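Local coordinates for protein fusion DH (Streptomyces sp. MJ635-86F5, PDB 6K97) that probably dehydrates beta-hydroxyacyl intermediates on a phosphopantetheine carrier in polyketide synthesis, as an engineered fusion of the split dehydratase parts from cremimycin biosynthesis, at residues A[71-76]-A[101-106]; A[96-101]-A[276-281]; A[297-302]-A[319-324]. All blocks are in the same frame, centred on the assembly; numbering follows the deposited sequence.

Contact 1. Residues A[71-76]-A[101-106]; sequences TIVPGT and TPLVLS
Val73 presses its CG2 methyl between Leu103 and Leu105, 3.8 Å from Leu105 CD1 and 3.9 Å from Leu103 CB. With CG1 anti to the backbone N (chi1 171°), CG2 is the branch left to face both leucines, and Phe78 of helix 75-88 covers Val73 and Leu103 from outside the pair. This is the tight side: a beta-branched residue fits between the two leucines. Here Val73 N donates to Leu103 O (3.1 Å) and Leu105 N to Thr71 O (2.9 Å), two bonds flanking a single bridge between Ile72 and Val104. The other side is looser. Ile72 CD1 comes only within 4.4 Å of Pro102 CB, and one water takes the place of a direct bond, donating to Val73 O (2.7 Å) and accepting from Leu103 N (3.1 Å). Thr71 turns its hydroxyl elsewhere, to Thr66. Everything lies in the N-terminal part of the fusion, where the chain from His65 to Pro74 fits the HxxxGxxxxP signature of dehydratases. Because the bonds on both sides of Ile72 fix its peptides, its carbonyl is well placed to hold ND1 of His65, consistent with a second-shell role for this backbone.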
# COMPACT_ATOMS: atom_id res chain seq x y z
N THR A 71 -23.05 6.72 -15.28
CA THR A 71 -21.95 7.57 -14.89
C THR A 71 -20.71 6.75 -14.58
O THR A 71 -20.75 5.86 -13.73
CB THR A 71 -22.32 8.39 -13.64
OG1 THR A 71 -23.40 9.24 -14.01
CG2 THR A 71 -21.13 9.25 -13.21
N ILE A 72 -19.62 7.06 -15.29
CA ILE A 72 -18.42 6.21 -15.26
C ILE A 72 -17.22 7.08 -15.30
O ILE A 72 -17.26 8.19 -15.87
CB ILE A 72 -18.33 5.23 -16.45
CG1 ILE A 72 -18.03 5.94 -17.77
CG2 ILE A 72 -19.63 4.46 -16.63
CD1 ILE A 72 -17.86 4.94 -18.92
N VAL A 73 -16.15 6.60 -14.67
CA VAL A 73 -14.95 7.38 -14.61
C VAL A 73 -14.46 7.49 -16.02
O VAL A 73 -14.33 6.49 -16.70
CB VAL A 73 -13.92 6.68 -13.71
CG1 VAL A 73 -12.55 7.35 -13.79
CG2 VAL A 73 -14.40 6.64 -12.25
N PRO A 74 -14.17 8.69 -16.48
CA PRO A 74 -13.59 8.79 -17.86
C PRO A 74 -12.20 8.16 -18.04
O PRO A 74 -11.45 8.02 -17.07
CB PRO A 74 -13.49 10.31 -18.12
CG PRO A 74 -13.51 10.94 -16.79
CD PRO A 74 -14.11 9.98 -15.77
N GLY A 75 -11.88 7.83 -19.29
CA GLY A 75 -10.62 7.25 -19.62
C GLY A 75 -9.50 8.21 -19.24
O GLY A 75 -8.46 7.78 -18.76
N THR A 76 -9.71 9.52 -19.47
CA THR A 76 -8.69 10.46 -19.18
C THR A 76 -8.42 10.55 -17.68
O THR A 76 -7.33 10.90 -17.30
CB THR A 76 -8.99 11.87 -19.72
OG1 THR A 76 -10.19 12.36 -19.13
CG2 THR A 76 -9.04 11.86 -21.22
N THR A 101 -12.79 -3.14 -17.68
CA THR A 101 -14.09 -2.90 -17.07
C THR A 101 -14.24 -1.46 -16.55
O THR A 101 -13.35 -0.91 -15.93
CB THR A 101 -14.31 -3.93 -15.93
OG1 THR A 101 -14.07 -5.25 -16.45
CG2 THR A 101 -15.77 -3.89 -15.38
N PRO A 102 -15.38 -0.82 -16.81
CA PRO A 102 -15.48 0.52 -16.29
C PRO A 102 -15.69 0.54 -14.80
O PRO A 102 -15.97 -0.50 -14.20
CB PRO A 102 -16.72 1.10 -17.03
CG PRO A 102 -17.38 -0.02 -17.73
CD PRO A 102 -16.35 -1.09 -17.88
N LEU A 103 -15.53 1.73 -14.25
CA LEU A 103 -15.74 2.00 -12.86
C LEU A 103 -16.97 2.87 -12.79
O LEU A 103 -16.94 4.00 -13.24
CB LEU A 103 -14.55 2.73 -12.29
CG LEU A 103 -14.45 2.63 -10.78
CD1 LEU A 103 -13.10 3.20 -10.30
CD2 LEU A 103 -15.57 3.38 -10.17
N VAL A 104 -18.06 2.34 -12.27
CA VAL A 104 -19.33 3.02 -12.30
C VAL A 104 -19.43 3.77 -11.01
O VAL A 104 -19.11 3.24 -9.96
CB VAL A 104 -20.47 1.99 -12.45
CG1 VAL A 104 -21.83 2.67 -12.38
CG2 VAL A 104 -20.31 1.27 -13.78
N LEU A 105 -19.85 5.03 -11.08
CA LEU A 105 -20.06 5.83 -9.87
C LEU A 105 -21.56 6.08 -9.70
O LEU A 105 -22.29 6.23 -10.70
CB LEU A 105 -19.34 7.15 -9.97
CG LEU A 105 -17.82 7.10 -10.06
CD1 LEU A 105 -17.22 8.42 -10.51
CD2 LEU A 105 -17.18 6.69 -8.77
N SER A 106 -21.99 6.12 -8.44
CA SER A 106 -23.32 6.59 -8.10
C SER A 106 -23.29 7.32 -6.76
O SER A 106 -22.30 7.23 -6.04
CB SER A 106 -24.31 5.42 -8.06
OG SER A 106 -24.19 4.71 -6.83
O HOH W 1 -14.84 3.84 -16.39

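Contact 2. Residues A[96-101]-A[276-281]; sequences ELVLHT and PFALRR
Strands 96-99 and 276-281 run antiparallel, their axes 4.6 Å apart at 174°, with Leu97 and Leu279 as a hydrogen-bonded pair (Leu97 N to Leu279 O 2.9 Å, Leu279 N to Leu97 O 2.8 Å). Leu99 N also donates to Phe277 O (2.9 Å), from 37° out of the carbonyl plane. Leu97 and Leu279 share one face of the sheet, where Leu279 meets Val79 of helix 75-88, a natural place for branched apolar residues. In the double hot-dog fold each half wraps its sheet round a helix of its own, helix 75-88 in the N-terminal half; this pair joins the N-terminal part of the engineered fusion to its C-terminal part. Leu99 lays CD1 3.5 Å from Pro276 O and also rests on Phe78; an alanine here would probably open a gap between Pro276 and that helix. On the face of Glu96 and Arg280, Val98 CG2 meets small Ala278 CB only loosely, at 4.4 Å. Ala278 CB also lies over the ring face of Phe277 in its own strand, 3.7 Å above the plane; the two form a classic bulge opposite Ala323. Glu96 bends away at chi2, its OE1 bonding Ser147 OG while staying 6.8 Å from Arg280 NH2.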
# COMPACT_ATOMS: atom_id res chain seq x y z
N GLU A 96 2.11 2.70 -22.57
CA GLU A 96 0.92 2.11 -23.15
C GLU A 96 -0.07 1.87 -22.01
O GLU A 96 0.33 1.58 -20.89
CB GLU A 96 1.34 0.86 -23.99
CG GLU A 96 0.39 -0.29 -23.88
CD GLU A 96 0.70 -1.16 -22.71
OE1 GLU A 96 1.78 -1.07 -22.05
OE2 GLU A 96 -0.19 -1.98 -22.48
N LEU A 97 -1.35 2.10 -22.30
CA LEU A 97 -2.42 1.93 -21.32
C LEU A 97 -3.66 1.43 -21.99
O LEU A 97 -4.10 2.02 -22.99
CB LEU A 97 -2.77 3.25 -20.62
CG LEU A 97 -3.70 3.11 -19.38
CD1 LEU A 97 -2.96 2.50 -18.16
CD2 LEU A 97 -4.32 4.46 -18.99
N VAL A 98 -4.27 0.40 -21.40
CA VAL A 98 -5.48 -0.20 -21.92
C VAL A 98 -6.54 -0.26 -20.84
O VAL A 98 -6.29 -0.72 -19.72
CB VAL A 98 -5.18 -1.63 -22.38
CG1 VAL A 98 -6.40 -2.30 -22.95
CG2 VAL A 98 -4.05 -1.66 -23.40
N LEU A 99 -7.75 0.17 -21.18
CA LEU A 99 -8.90 0.19 -20.28
C LEU A 99 -9.77 -1.05 -20.47
O LEU A 99 -9.96 -1.51 -21.57
CB LEU A 99 -9.73 1.40 -20.61
CG LEU A 99 -8.91 2.68 -20.76
CD1 LEU A 99 -9.83 3.85 -21.10
CD2 LEU A 99 -8.12 2.98 -19.51
N HIS A 100 -10.28 -1.60 -19.39
CA HIS A 100 -11.03 -2.83 -19.40
C HIS A 100 -12.42 -2.52 -18.80
O HIS A 100 -13.10 -1.66 -19.29
CB HIS A 100 -10.31 -3.88 -18.52
CG HIS A 100 -8.89 -4.13 -18.92
ND1 HIS A 100 -8.55 -4.76 -20.10
CD2 HIS A 100 -7.72 -3.81 -18.32
CE1 HIS A 100 -7.24 -4.82 -20.21
NE2 HIS A 100 -6.71 -4.24 -19.15
N THR A 101 -12.79 -3.14 -17.68
CA THR A 101 -14.09 -2.90 -17.07
C THR A 101 -14.24 -1.46 -16.55
O THR A 101 -13.35 -0.91 -15.93
CB THR A 101 -14.31 -3.93 -15.93
OG1 THR A 101 -14.07 -5.25 -16.45
CG2 THR A 101 -15.77 -3.89 -15.38
N PRO A 276 -12.64 5.53 -25.72
CA PRO A 276 -11.24 5.19 -25.68
C PRO A 276 -11.04 3.89 -24.99
O PRO A 276 -11.72 3.62 -24.02
CB PRO A 276 -10.61 6.33 -24.85
CG PRO A 276 -11.52 7.50 -25.09
CD PRO A 276 -12.91 6.87 -25.16
N PHE A 277 -10.15 3.04 -25.52
CA PHE A 277 -9.75 1.81 -24.81
C PHE A 277 -8.24 1.65 -24.75
O PHE A 277 -7.81 0.80 -24.04
CB PHE A 277 -10.35 0.53 -25.37
CG PHE A 277 -9.71 0.04 -26.63
CD1 PHE A 277 -10.09 0.56 -27.89
CD2 PHE A 277 -8.79 -1.00 -26.62
CE1 PHE A 277 -9.54 0.07 -29.06
CE2 PHE A 277 -8.25 -1.50 -27.83
CZ PHE A 277 -8.59 -0.94 -29.02
N ALA A 278 -7.47 2.34 -25.58
CA ALA A 278 -6.01 2.12 -25.58
C ALA A 278 -5.30 3.42 -25.93
O ALA A 278 -5.75 4.15 -26.80
CB ALA A 278 -5.58 1.01 -26.52
N LEU A 279 -4.25 3.72 -25.20
CA LEU A 279 -3.47 4.92 -25.41
C LEU A 279 -2.03 4.47 -25.49
O LEU A 279 -1.68 3.53 -24.83
CB LEU A 279 -3.67 5.91 -24.25
CG LEU A 279 -5.02 6.60 -24.21
CD1 LEU A 279 -5.95 5.92 -23.24
CD2 LEU A 279 -4.89 8.07 -23.83
N ARG A 280 -1.22 5.19 -26.26
CA ARG A 280 0.22 4.92 -26.42
C ARG A 280 1.01 6.22 -26.37
O ARG A 280 0.65 7.19 -27.06
CB ARG A 280 0.50 4.33 -27.78
CG ARG A 280 -0.02 2.94 -28.02
CD ARG A 280 0.16 2.59 -29.51
NE ARG A 280 -0.33 1.24 -29.76
CZ ARG A 280 0.31 0.13 -29.38
NH1 ARG A 280 -0.22 -1.06 -29.64
NH2 ARG A 280 1.47 0.19 -28.75
N ARG A 281 2.11 6.21 -25.61
CA ARG A 281 3.07 7.33 -25.61
C ARG A 281 2.44 8.65 -25.14
O ARG A 281 2.43 9.67 -25.86
CB ARG A 281 3.79 7.45 -26.97
CG ARG A 281 4.91 6.41 -27.12
CD ARG A 281 5.32 6.05 -28.57
NE ARG A 281 5.15 7.13 -29.57
CZ ARG A 281 4.28 7.17 -30.61
NH1 ARG A 281 4.30 8.23 -31.42
NH2 ARG A 281 3.41 6.17 -30.86

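Contact 3. Residues A[297-302]-A[319-324]; sequences TPDGDK and VGSVAL
Asp299 carries CG anti to its own N (chi1 -169°), and Ser321 swings OG into the matching position (chi1 -174°), which brings carboxylate and hydroxyl together. The pair ties the turn of the beta-hairpin 291-298/303-309 to strand 315-327, in what is probably the C-terminal hot dog of the fusion. Ser321 OG donates to Asp299 OD2 at 2.7 Å, meeting that oxygen nearly end-on along its C-O bond, while Ser321 CB sits 3.3 Å from the same oxygen. Serine suits a buried strand position here, being small and able to give its proton to a turn aspartate. Gly320 and Ser321 make a classic bulge opposite Arg280, and the strand bends a corner at Gly320. At the far end of the turn, Lys302 adopts left-handed helical backbone angles and accepts a bond from Leu324 N through its O (2.8 Å, 164° at the hydrogen). Of its side chain, CB alone comes close, 3.6 Å from Leu324 O, before the chain bends at chi2. The ammonium thus leaves this strand for a salt bridge with Glu270 and a bond to Leu266 O, passing the ring of Phe274 in a cation-pi contact. Leu324 CD1 lies 3.8 Å from Lys302 O.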
# COMPACT_ATOMS: atom_id res chain seq x y z
N THR A 297 -4.46 14.69 -35.24
CA THR A 297 -4.23 14.04 -36.57
C THR A 297 -4.64 12.56 -36.55
O THR A 297 -4.50 11.89 -35.53
CB THR A 297 -2.76 14.09 -37.00
OG1 THR A 297 -1.98 13.34 -36.06
CG2 THR A 297 -2.24 15.54 -36.99
N PRO A 298 -5.12 12.03 -37.69
CA PRO A 298 -5.54 10.61 -37.74
C PRO A 298 -4.36 9.67 -37.63
O PRO A 298 -3.25 10.07 -37.96
CB PRO A 298 -6.17 10.48 -39.11
CG PRO A 298 -5.47 11.51 -39.93
CD PRO A 298 -5.28 12.68 -39.00
N ASP A 299 -4.59 8.46 -37.14
CA ASP A 299 -3.51 7.55 -36.83
C ASP A 299 -3.87 6.11 -37.17
O ASP A 299 -3.37 5.18 -36.57
CB ASP A 299 -3.21 7.62 -35.33
CG ASP A 299 -1.95 6.91 -34.97
OD1 ASP A 299 -0.96 7.08 -35.72
OD2 ASP A 299 -1.91 6.19 -33.94
N GLY A 300 -4.68 5.91 -38.18
CA GLY A 300 -5.14 4.56 -38.46
C GLY A 300 -6.58 4.53 -38.03
O GLY A 300 -7.11 5.55 -37.64
N ASP A 301 -7.22 3.38 -38.15
CA ASP A 301 -8.66 3.34 -38.09
C ASP A 301 -9.13 3.41 -36.62
O ASP A 301 -8.67 2.66 -35.75
CB ASP A 301 -9.22 2.14 -38.87
CG ASP A 301 -9.31 0.87 -38.05
OD1 ASP A 301 -8.25 0.28 -37.71
OD2 ASP A 301 -10.45 0.46 -37.75
N LYS A 302 -10.03 4.37 -36.39
CA LYS A 302 -10.55 4.70 -35.11
C LYS A 302 -9.49 5.19 -34.11
O LYS A 302 -9.74 5.22 -32.87
CB LYS A 302 -11.38 3.50 -34.59
CG LYS A 302 -12.52 3.09 -35.53
CD LYS A 302 -13.52 4.20 -35.72
CE LYS A 302 -14.43 3.90 -36.90
NZ LYS A 302 -15.16 5.13 -37.35
N VAL A 319 0.26 12.84 -27.18
CA VAL A 319 -0.29 11.48 -27.11
C VAL A 319 0.06 10.81 -28.40
O VAL A 319 -0.44 11.19 -29.45
CB VAL A 319 -1.80 11.48 -26.91
CG1 VAL A 319 -2.36 10.09 -26.72
CG2 VAL A 319 -2.15 12.32 -25.71
N GLY A 320 0.92 9.80 -28.33
CA GLY A 320 1.29 9.04 -29.51
C GLY A 320 0.05 8.54 -30.18
O GLY A 320 -0.09 8.65 -31.37
N SER A 321 -0.91 8.00 -29.43
CA SER A 321 -2.06 7.39 -30.08
C SER A 321 -3.19 7.20 -29.09
O SER A 321 -2.94 6.85 -27.95
CB SER A 321 -1.65 6.04 -30.70
OG SER A 321 -2.72 5.52 -31.45
N VAL A 322 -4.42 7.45 -29.54
CA VAL A 322 -5.61 7.10 -28.75
C VAL A 322 -6.54 6.32 -29.63
O VAL A 322 -6.97 6.87 -30.65
CB VAL A 322 -6.43 8.30 -28.30
CG1 VAL A 322 -7.59 7.81 -27.42
CG2 VAL A 322 -5.59 9.28 -27.56
N ALA A 323 -6.85 5.07 -29.24
CA ALA A 323 -7.67 4.17 -30.05
C ALA A 323 -9.08 4.08 -29.44
O ALA A 323 -9.22 3.90 -28.24
CB ALA A 323 -7.05 2.79 -30.09
N LEU A 324 -10.11 4.21 -30.27
CA LEU A 324 -11.51 4.07 -29.79
C LEU A 324 -12.14 2.78 -30.25
O LEU A 324 -11.74 2.22 -31.24
CB LEU A 324 -12.39 5.25 -30.22
CG LEU A 324 -12.22 6.58 -29.46
CD1 LEU A 324 -10.87 7.16 -29.79
CD2 LEU A 324 -13.29 7.60 -29.85

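Contacts 1 and 2 share Thr101, where strand 93-99 runs into the loop 101-106, and they touch directly: Gly75 CA lies 3.8 Å from Leu99 CD1, with the contact centres about 14 Å apart. Contact 2 passes to contact 3 through the neighbouring strands 273-284 and 315-327, by probable hydrogen bonds from Ala323 N to Ala278 O (2.8 Å) and from Gly320 N to Arg281 O (2.9 Å). Contacts 1 and 3 do not meet, their nearest atoms being about 8 Å apart. Contact 1 is the one tied to the likely active site, by the bond from Ile72 O to His65 ND1; its segment 71-76 also places Thr76 against Asp256 of helix 252-266, in the other part of the fusion.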